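Local coordinates for protein putative phosphatase (DUF442) (PDB 3GXH) that is a putative phosphatase of the tyrosine and dual-specificity phosphatase clan, which probably hydrolyses phosphate esters, though its natural substrate is not established, at residues A[15-18]-A[22-25]; A[10-15]-A[30-35]. All coordinates share one frame; numbering follows the deposited sequence. Where two conformers were deposited one is given.

Residues 10-15 lead into 15-18. Leu15 belongs to both ranges but touches its partner segment only in contact 1. Contact 1 is the hairpin of strands 16-19 and 22-25, at one edge of the sheet. It is partly buried, with residues 22-25 buried in the sheet. Contact 2 lies about 11 Å away, centre to centre, and nearer the surface: Ile12 is buried and Gly11 exposed. There the loop before the first strand meets helix 30-38. Contact 1 buries more surface and is held by strong backbone bonds, with a serine and a glutamine added. Contact 2 is looser: a weak bond and a water. Ser25 joins the two, its CB packing 3.7 Å from Arg13 O.

Contact 1: A[15-18]-A[22-25]; sequences LQQQ and LLSS
The backbone oxygen of Gln16 is gripped twice by Ser24. Ser24 N donates to Gln16 O at 3.0 Å, tilted from the carbonyl plane. Ser24 OG donates to the same Gln16 O at 3.2 Å, in that plane and on a lone pair. The hydroxyl can reach it because OG sits between the backbone N and the carbonyl carbon (chi1 67°). Ser24 OG also accepts from Gln18 NE2 at 3.0 Å, with OG close to the plane of the amide. The Gln18 chain is bent at chi2 (-69°) and folds back over Ser24, CG lying 3.4 Å from OG. Thr130 O takes a further bond from Gln18 NE2, and Asn107 ND2 bonds Ser24 OG. These bonds should fix the rotation of both side chains.

The return backbone bond, Gln16 N to Ser24 O at 2.8 Å, is nearly straight. It makes Gln16 and Ser24 a hydrogen-bonded pair. Gln18 N to Leu22 O, 2.9 Å, continues the ladder. Gln17 and Leu23 between them are a non-hydrogen-bonded pair, with side chains on the other face from Ser24. At the open end, Leu15 CB rests 4.1 Å from Ser25 CB.

On its far side, strand 22-25 bonds to strand 100-103 through Leu23, and Ser25 has backbone bonds with Val102 and Cys104. The arrangement is a tight antiparallel beta hairpin that adds an edge strand to an otherwise parallel sheet. It lies beside the loop of Cys104 and Asn107, probably the phosphate-binding loop of a cysteine-dependent phosphatase.

Contact 2: A[10-15]-A[30-35]; sequences QGIRAL and EQQFSL. With SO4 (sulfate ion), chain F; EDO (1,2-ethanediol), chain G; SO4 (sulfate ion), chain E.
A loop-to-helix contact joins the segment before the first strand of the hairpin to the chain's next helix, 30-38. Gln32 reaches from the helix to Gly11 and Ile12. Its chain is extended beyond CG (chi2 168°). The Gln32 and Ile12 side chains run alongside each other with opposite headings, so that Ile12 CG1 lies 3.7 Å from Gln32 CD and also against CB and CG. The amide nitrogen goes on to the backbone: Gln32 NE2 donates to Gly11 O at 3.1 Å, a weak bond with an angle of only 121°.

The other end of the amide is also held. Gln32 OE1 accepts from Asn29 N. It also accepts from a water at 2.8 Å, which in turn takes the N-H of Arg13. The water links Gln32 to Arg13, which have no direct contact.

Residues 12-15 form a type II beta turn. Within it, Ala14 N donates to O4 of the sulfate of chain F at 2.8 Å. The Arg13 chain is extended, and the edge of its guanidinium meets two groups: NH2 bonds O3 of the sulfate of chain E at 2.8 Å, and NH1 bonds ethanediol O2. All three bound groups probably come from the crystallisation liquor. The turn borders the loop of residues 105-107: Ala14 O accepts from Asn107 ND2, and Arg13 packs on Leu105 and Ala106. With one weak direct bond and one water bridge, the polar link across this contact is modest, and most of the touching is between the Gln32 chain and Ile12.

Contact 1: A[15-18]-A[22-25]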
loop_
_atom_site.group_PDB
_atom_site.type_symbol
_atom_site.label_atom_id
_atom_site.label_comp_id
_atom_site.label_asym_id
_atom_site.label_seq_id
_atom_site.Cartn_x
_atom_site.Cartn_y
_atom_site.Cartn_z
ATOM N N LEU A 15 -2.792 -8.494 4.953
ATOM C CA LEU A 15 -1.496 -7.902 5.339
ATOM C C LEU A 15 -0.307 -8.695 4.850
ATOM O O LEU A 15 -0.242 -9.926 5.011
ATOM C CB LEU A 15 -1.425 -7.660 6.847
ATOM C CG LEU A 15 -0.186 -6.785 7.232
ATOM C CD1 LEU A 15 -0.509 -5.658 8.145
ATOM C CD2 LEU A 15 0.743 -7.741 7.858
ATOM N N GLN A 16 0.637 -7.993 4.239
ATOM C CA GLN A 16 1.858 -8.604 3.751
ATOM C C GLN A 16 2.998 -7.656 3.926
ATOM O O GLN A 16 3.000 -6.547 3.344
ATOM C CB GLN A 16 1.744 -8.950 2.260
ATOM C CG GLN A 16 2.951 -9.740 1.715
ATOM C CD GLN A 16 2.759 -10.246 0.293
ATOM O OE1 GLN A 16 1.651 -10.567 -0.127
ATOM N NE2 GLN A 16 3.840 -10.310 -0.449
ATOM N N GLN A 17 4.017 -8.103 4.648
ATOM C CA GLN A 17 5.232 -7.318 4.790
ATOM C C GLN A 17 6.030 -7.404 3.511
ATOM O O GLN A 17 6.359 -8.479 3.049
ATOM C CB GLN A 17 6.067 -7.834 5.925
ATOM C CG GLN A 17 7.346 -7.118 6.031
ATOM C CD GLN A 17 7.538 -6.664 7.417
ATOM O OE1 GLN A 17 7.360 -5.459 7.712
ATOM N NE2 GLN A 17 7.791 -7.616 8.321
ATOM N N GLN A 18 6.310 -6.280 2.914
ATOM C CA GLN A 18 6.968 -6.175 1.655
ATOM C C GLN A 18 8.472 -5.963 1.825
ATOM O O GLN A 18 9.258 -6.448 0.989
ATOM C CB GLN A 18 6.344 -5.103 0.790
ATOM C CG GLN A 18 4.848 -5.352 0.437
ATOM C CD GLN A 18 4.651 -6.534 -0.515
ATOM O OE1 GLN A 18 5.609 -7.244 -0.895
ATOM N NE2 GLN A 18 3.382 -6.774 -0.881
ATOM N N LEU A 22 8.275 -1.477 5.009
ATOM C CA LEU A 22 7.075 -1.291 4.178
ATOM C C LEU A 22 6.137 -2.480 4.358
ATOM O O LEU A 22 6.464 -3.622 4.027
ATOM C CB LEU A 22 7.442 -1.211 2.694
ATOM C CG LEU A 22 6.277 -0.935 1.767
ATOM C CD1 LEU A 22 5.556 0.368 2.065
ATOM C CD2 LEU A 22 6.840 -1.011 0.296
ATOM N N LEU A 23 4.931 -2.189 4.841
ATOM C CA LEU A 23 3.816 -3.086 4.900
ATOM C C LEU A 23 2.837 -2.723 3.808
ATOM O O LEU A 23 2.677 -1.552 3.468
ATOM C CB LEU A 23 3.121 -2.960 6.237
ATOM C CG LEU A 23 3.919 -3.274 7.480
ATOM C CD1 LEU A 23 3.090 -3.058 8.712
ATOM C CD2 LEU A 23 4.457 -4.722 7.409
ATOM N N SER A 24 2.154 -3.718 3.241
ATOM C CA SER A 24 0.991 -3.493 2.372
ATOM C C SER A 24 -0.176 -4.266 2.981
ATOM O O SER A 24 0.014 -5.295 3.603
ATOM C CB SER A 24 1.265 -3.916 0.933
ATOM O OG SER A 24 1.435 -5.348 0.832
ATOM N N SER A 25 -1.386 -3.771 2.814
ATOM C CA SER A 25 -2.549 -4.482 3.323
ATOM C C SER A 25 -3.832 -4.064 2.687
ATOM O O SER A 25 -3.903 -3.120 1.895
ATOM C CB SER A 25 -2.670 -4.309 4.840
ATOM O OG SER A 25 -3.153 -3.038 5.254
#

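Contact 2: A[10-15]-A[30-35]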
loop_
_atom_site.group_PDB
_atom_site.type_symbol
_atom_site.label_atom_id
_atom_site.label_comp_id
_atom_site.label_asym_id
_atom_site.label_seq_id
_atom_site.Cartn_x
_atom_site.Cartn_y
_atom_site.Cartn_z
ATOM N N GLN A 10 -1.319 -9.578 12.273
ATOM C CA GLN A 10 -1.711 -10.644 11.365
ATOM C C GLN A 10 -3.222 -10.846 11.228
ATOM O O GLN A 10 -3.627 -11.637 10.390
ATOM C CB GLN A 10 -0.996 -11.953 11.770
ATOM C CG GLN A 10 0.516 -11.882 11.496
ATOM C CD GLN A 10 0.879 -11.745 10.007
ATOM O OE1 GLN A 10 1.694 -10.899 9.663
ATOM N NE2 GLN A 10 0.231 -12.509 9.144
ATOM N N GLY A 11 -4.014 -10.078 11.979
ATOM C CA GLY A 11 -5.470 -10.028 11.814
ATOM C C GLY A 11 -5.920 -8.975 10.848
ATOM O O GLY A 11 -7.095 -8.958 10.476
ATOM N N ILE A 12 -5.019 -8.119 10.349
ATOM C CA ILE A 12 -5.356 -7.126 9.322
ATOM C C ILE A 12 -5.530 -7.818 7.970
ATOM O O ILE A 12 -4.717 -8.641 7.510
ATOM C CB ILE A 12 -4.323 -6.016 9.254
ATOM C CG1 ILE A 12 -4.304 -5.311 10.580
ATOM C CG2 ILE A 12 -4.587 -5.042 8.118
ATOM C CD1 ILE A 12 -3.121 -4.349 10.765
ATOM N N ARG A 13 -6.664 -7.498 7.355
ATOM C CA ARG A 13 -6.993 -8.079 6.084
ATOM C C ARG A 13 -5.879 -7.968 5.061
ATOM O O ARG A 13 -5.376 -6.892 4.804
ATOM C CB ARG A 13 -8.260 -7.394 5.485
ATOM C CG ARG A 13 -8.793 -7.994 4.207
ATOM C CD ARG A 13 -10.067 -7.310 3.790
ATOM N NE ARG A 13 -10.584 -7.924 2.585
ATOM C CZ ARG A 13 -11.754 -7.570 2.044
ATOM N NH1 ARG A 13 -12.486 -6.618 2.593
ATOM N NH2 ARG A 13 -12.131 -8.162 0.918
ATOM N N ALA A 14 -5.496 -9.100 4.474
ATOM C CA ALA A 14 -4.521 -9.155 3.373
ATOM C C ALA A 14 -3.192 -8.494 3.687
ATOM O O ALA A 14 -2.491 -8.030 2.774
ATOM C CB ALA A 14 -5.125 -8.597 2.077
ATOM N N LEU A 15 -2.792 -8.494 4.953
ATOM C CA LEU A 15 -1.496 -7.902 5.339
ATOM C C LEU A 15 -0.307 -8.695 4.850
ATOM O O LEU A 15 -0.242 -9.926 5.011
ATOM C CB LEU A 15 -1.425 -7.660 6.847
ATOM C CG LEU A 15 -0.186 -6.785 7.232
ATOM C CD1 LEU A 15 -0.509 -5.658 8.145
ATOM C CD2 LEU A 15 0.743 -7.741 7.858
ATOM N N GLU A 30 -10.821 0.291 12.812
ATOM C CA GLU A 30 -10.370 1.338 13.677
ATOM C C GLU A 30 -9.385 0.850 14.711
ATOM O O GLU A 30 -8.289 1.416 14.891
ATOM C CB GLU A 30 -11.550 2.066 14.351
ATOM C CG GLU A 30 -11.101 3.174 15.297
ATOM C CD GLU A 30 -12.236 4.063 15.790
ATOM O OE1 GLU A 30 -13.376 3.998 15.252
ATOM O OE2 GLU A 30 -11.987 4.849 16.742
ATOM N N GLN A 31 -9.710 -0.223 15.407
ATOM C CA GLN A 31 -8.818 -0.754 16.436
ATOM C C GLN A 31 -7.493 -1.209 15.873
ATOM O O GLN A 31 -6.457 -1.104 16.539
ATOM C CB GLN A 31 -9.545 -1.832 17.245
ATOM C CG GLN A 31 -10.161 -2.863 16.510
ATOM C CD GLN A 31 -11.634 -2.570 15.966
ATOM O OE1 GLN A 31 -12.178 -1.373 15.822
ATOM N NE2 GLN A 31 -12.283 -3.697 15.572
ATOM N N GLN A 32 -7.499 -1.695 14.652
ATOM C CA GLN A 32 -6.267 -2.155 13.989
ATOM C C GLN A 32 -5.295 -0.990 13.721
ATOM O O GLN A 32 -4.083 -1.205 13.664
ATOM C CB GLN A 32 -6.548 -2.973 12.723
ATOM C CG GLN A 32 -7.150 -4.314 13.076
ATOM C CD GLN A 32 -7.714 -5.038 11.915
ATOM O OE1 GLN A 32 -8.102 -4.417 10.926
ATOM N NE2 GLN A 32 -7.800 -6.390 12.040
ATOM N N PHE A 33 -5.784 0.249 13.588
ATOM C CA PHE A 33 -4.840 1.345 13.454
ATOM C C PHE A 33 -4.017 1.509 14.723
ATOM O O PHE A 33 -2.839 1.868 14.655
ATOM C CB PHE A 33 -5.557 2.641 13.106
ATOM C CG PHE A 33 -6.034 2.694 11.701
ATOM C CD1 PHE A 33 -5.134 2.641 10.650
ATOM C CD2 PHE A 33 -7.379 2.820 11.365
ATOM C CE1 PHE A 33 -5.546 2.670 9.300
ATOM C CE2 PHE A 33 -7.772 2.817 10.007
ATOM C CZ PHE A 33 -6.853 2.741 9.006
ATOM N N SER A 34 -4.623 1.289 15.881
ATOM C CA SER A 34 -3.840 1.295 17.129
ATOM C C SER A 34 -2.788 0.191 17.160
ATOM O O SER A 34 -1.666 0.391 17.648
ATOM C CB SER A 34 -4.775 1.218 18.335
ATOM O OG SER A 34 -5.454 2.472 18.470
ATOM N N LEU A 35 -3.136 -0.981 16.637
ATOM C CA LEU A 35 -2.173 -2.095 16.590
ATOM C C LEU A 35 -0.993 -1.713 15.675
ATOM O O LEU A 35 0.166 -1.989 15.967
ATOM C CB LEU A 35 -2.828 -3.382 16.061
ATOM C CG LEU A 35 -4.000 -3.918 16.895
ATOM C CD1 LEU A 35 -4.520 -5.160 16.192
ATOM C CD2 LEU A 35 -3.521 -4.252 18.305
HETATM S S SO4 F . -7.171 -12.046 3.917
HETATM O O1 SO4 F . -6.347 -13.086 3.385
HETATM O O2 SO4 F . -7.283 -11.005 2.914
HETATM O O3 SO4 F . -8.557 -12.491 4.207
HETATM O O4 SO4 F . -6.581 -11.581 5.102
HETATM C C1 EDO G . -12.376 -3.692 6.726
HETATM O O1 EDO G . -11.815 -3.279 7.786
HETATM C C2 EDO G . -11.860 -5.095 6.355
HETATM O O2 EDO G . -12.555 -5.521 5.202
HETATM S S SO4 E . -10.225 -11.052 -1.588
HETATM O O1 SO4 E . -9.312 -11.829 -0.734
HETATM O O2 SO4 E . -11.106 -11.890 -2.416
HETATM O O3 SO4 E . -11.016 -10.180 -0.741
HETATM O O4 SO4 E . -9.329 -10.321 -2.421
HETATM O O HOH W 1 -8.515 -5.519 8.412
#